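Apc35852 (Geobacillus stearothermophilus, PDB 1U9C) is of unknown function but belongs to the DJ-1/PfpI family, whose relatives include chaperones and cysteine proteases. Local coordinates at residues A[10-15]-A[53-58]. Numbering follows the deposited sequence.
Sequences MVVTNH and GEVPLD
Val55 CG2 comes at the Asn14 amide from above its plane, past the ND2 end, 4.0 Å from ND2, and the Pro56 ring turns its CG–CD edge to the Asn14 backbone. Pro56 CG lies 3.5 Å from Asn14 O, and CD lies 3.7 Å from Asn14 CA. This is the DJ-1/PfpI alpha/beta fold. Residues 10-15 carry inner strand 7-12 into the loop at its C-terminal end. Residues 53-58, in the loop after neighbouring strand 44-49, pack against them. Val55 CG2 also meets Val12 CG2 at 3.6 Å, the two side chains crossing at about a right angle. Val55 CG1, anti to its backbone N (chi1 167°), sits 3.4 Å from Thr13 O, a buried carbonyl with no polar partner. A glycine in place of Val55 would probably open a gap beside Val12 CG2 and take away the apolar contact at Asn14 ND2. The Asn14 amide is held at the end of adjacent strand 44-49: OD1 accepts from Gln51 N, and ND2 bonds to Ser49 OG. No direct hydrogen bond joins the two segments. Thr13 OG1 accepts from His15 N in an ST turn and also hydrogen-bonds Asp104 OD1. One water bridges the segments, accepting from Asn14 ND2 at 2.9 Å and donating to Glu54 O at 2.7 Å.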
loop_
_atom_site.group_PDB
_atom_site.type_symbol
_atom_site.label_atom_id
_atom_site.label_comp_id
_atom_site.label_asym_id
_atom_site.label_seq_id
_atom_site.Cartn_x
_atom_site.Cartn_y
_atom_site.Cartn_z
ATOM N N MET A 10 4.880 7.734 0.062
ATOM C CA MET A 10 4.263 6.644 -0.710
ATOM C C MET A 10 5.302 5.637 -1.119
ATOM O O MET A 10 6.387 6.089 -1.541
ATOM C CB MET A 10 3.561 7.202 -1.942
ATOM C CG MET A 10 2.444 8.199 -1.572
ATOM S SD MET A 10 1.434 8.745 -2.978
ATOM C CE MET A 10 0.420 7.300 -3.240
ATOM N N VAL A 11 5.044 4.348 -0.927
ATOM C CA VAL A 11 6.052 3.335 -1.251
ATOM C C VAL A 11 5.419 2.306 -2.152
ATOM O O VAL A 11 4.396 1.717 -1.841
ATOM C CB VAL A 11 6.602 2.664 0.018
ATOM C CG1 VAL A 11 7.751 1.732 -0.358
ATOM C CG2 VAL A 11 7.090 3.663 1.045
ATOM N N VAL A 12 6.055 2.079 -3.312
ATOM C CA VAL A 12 5.580 1.128 -4.294
ATOM C C VAL A 12 6.627 0.035 -4.602
ATOM O O VAL A 12 7.814 0.142 -4.358
ATOM C CB VAL A 12 5.142 1.839 -5.604
ATOM C CG1 VAL A 12 4.056 2.835 -5.297
ATOM C CG2 VAL A 12 6.339 2.517 -6.315
ATOM N N THR A 13 6.088 -1.052 -5.182
ATOM C CA THR A 13 6.887 -2.222 -5.614
ATOM C C THR A 13 7.727 -1.915 -6.837
ATOM O O THR A 13 7.466 -0.994 -7.614
ATOM C CB THR A 13 5.910 -3.380 -5.904
ATOM O OG1 THR A 13 6.632 -4.605 -6.175
ATOM C CG2 THR A 13 5.059 -3.145 -7.128
ATOM N N ASN A 14 8.782 -2.712 -7.001
ATOM C CA ASN A 14 9.551 -2.775 -8.216
ATOM C C ASN A 14 9.574 -4.195 -8.813
ATOM O O ASN A 14 10.336 -4.432 -9.748
ATOM C CB ASN A 14 11.002 -2.351 -8.019
ATOM C CG ASN A 14 11.133 -0.991 -7.397
ATOM O OD1 ASN A 14 11.065 -0.873 -6.197
ATOM N ND2 ASN A 14 11.326 0.067 -8.220
ATOM N N HIS A 15 8.721 -5.082 -8.323
ATOM C CA HIS A 15 8.797 -6.476 -8.699
ATOM C C HIS A 15 7.972 -6.826 -9.889
ATOM O O HIS A 15 6.782 -6.484 -9.932
ATOM C CB HIS A 15 8.364 -7.356 -7.546
ATOM C CG HIS A 15 8.728 -8.776 -7.739
ATOM N ND1 HIS A 15 9.954 -9.261 -7.377
ATOM C CD2 HIS A 15 8.079 -9.790 -8.356
ATOM C CE1 HIS A 15 10.049 -10.533 -7.759
ATOM N NE2 HIS A 15 8.910 -10.889 -8.336
ATOM N N GLY A 53 14.180 4.521 -8.804
ATOM C CA GLY A 53 14.127 4.463 -10.247
ATOM C C GLY A 53 12.765 4.273 -10.851
ATOM O O GLY A 53 11.739 4.627 -10.248
ATOM N N GLU A 54 12.734 3.741 -12.050
ATOM C CA GLU A 54 11.520 3.619 -12.820
ATOM C C GLU A 54 10.688 2.411 -12.422
ATOM O O GLU A 54 11.174 1.279 -12.561
ATOM C CB GLU A 54 11.826 3.561 -14.338
ATOM C CG GLU A 54 10.632 3.411 -15.250
ATOM C CD GLU A 54 10.978 3.649 -16.723
ATOM O OE1 GLU A 54 12.170 3.579 -17.120
ATOM O OE2 GLU A 54 10.059 3.934 -17.511
ATOM N N VAL A 55 9.490 2.602 -11.910
ATOM C CA VAL A 55 8.659 1.564 -11.356
ATOM C C VAL A 55 7.929 0.827 -12.455
ATOM O O VAL A 55 7.278 1.440 -13.315
ATOM C CB VAL A 55 7.715 2.209 -10.408
ATOM C CG1 VAL A 55 6.610 1.295 -10.003
ATOM C CG2 VAL A 55 8.469 2.698 -9.187
ATOM N N PRO A 56 7.941 -0.492 -12.472
ATOM C CA PRO A 56 7.196 -1.257 -13.468
ATOM C C PRO A 56 5.723 -1.310 -13.103
ATOM O O PRO A 56 5.365 -1.419 -11.929
ATOM C CB PRO A 56 7.806 -2.669 -13.341
ATOM C CG PRO A 56 8.183 -2.764 -11.886
ATOM C CD PRO A 56 8.659 -1.350 -11.506
ATOM N N LEU A 57 4.864 -1.242 -14.110
ATOM C CA LEU A 57 3.450 -1.266 -13.876
ATOM C C LEU A 57 2.895 -2.642 -14.259
ATOM O O LEU A 57 3.296 -3.214 -15.281
ATOM C CB LEU A 57 2.775 -0.180 -14.737
ATOM C CG LEU A 57 3.316 1.243 -14.460
ATOM C CD1 LEU A 57 2.620 2.327 -15.357
ATOM C CD2 LEU A 57 3.170 1.562 -12.947
ATOM N N ASP A 58 1.962 -3.125 -13.484
ATOM C CA ASP A 58 1.258 -4.367 -13.826
ATOM C C ASP A 58 0.600 -4.116 -15.154
ATOM O O ASP A 58 -0.140 -3.134 -15.300
ATOM C CB ASP A 58 0.257 -4.741 -12.792
ATOM C CG ASP A 58 -0.348 -6.106 -13.020
ATOM O OD1 ASP A 58 -0.926 -6.334 -14.093
ATOM O OD2 ASP A 58 -0.174 -7.049 -12.174
HETATM O O HOH W 1 12.296 -0.551 -10.882
#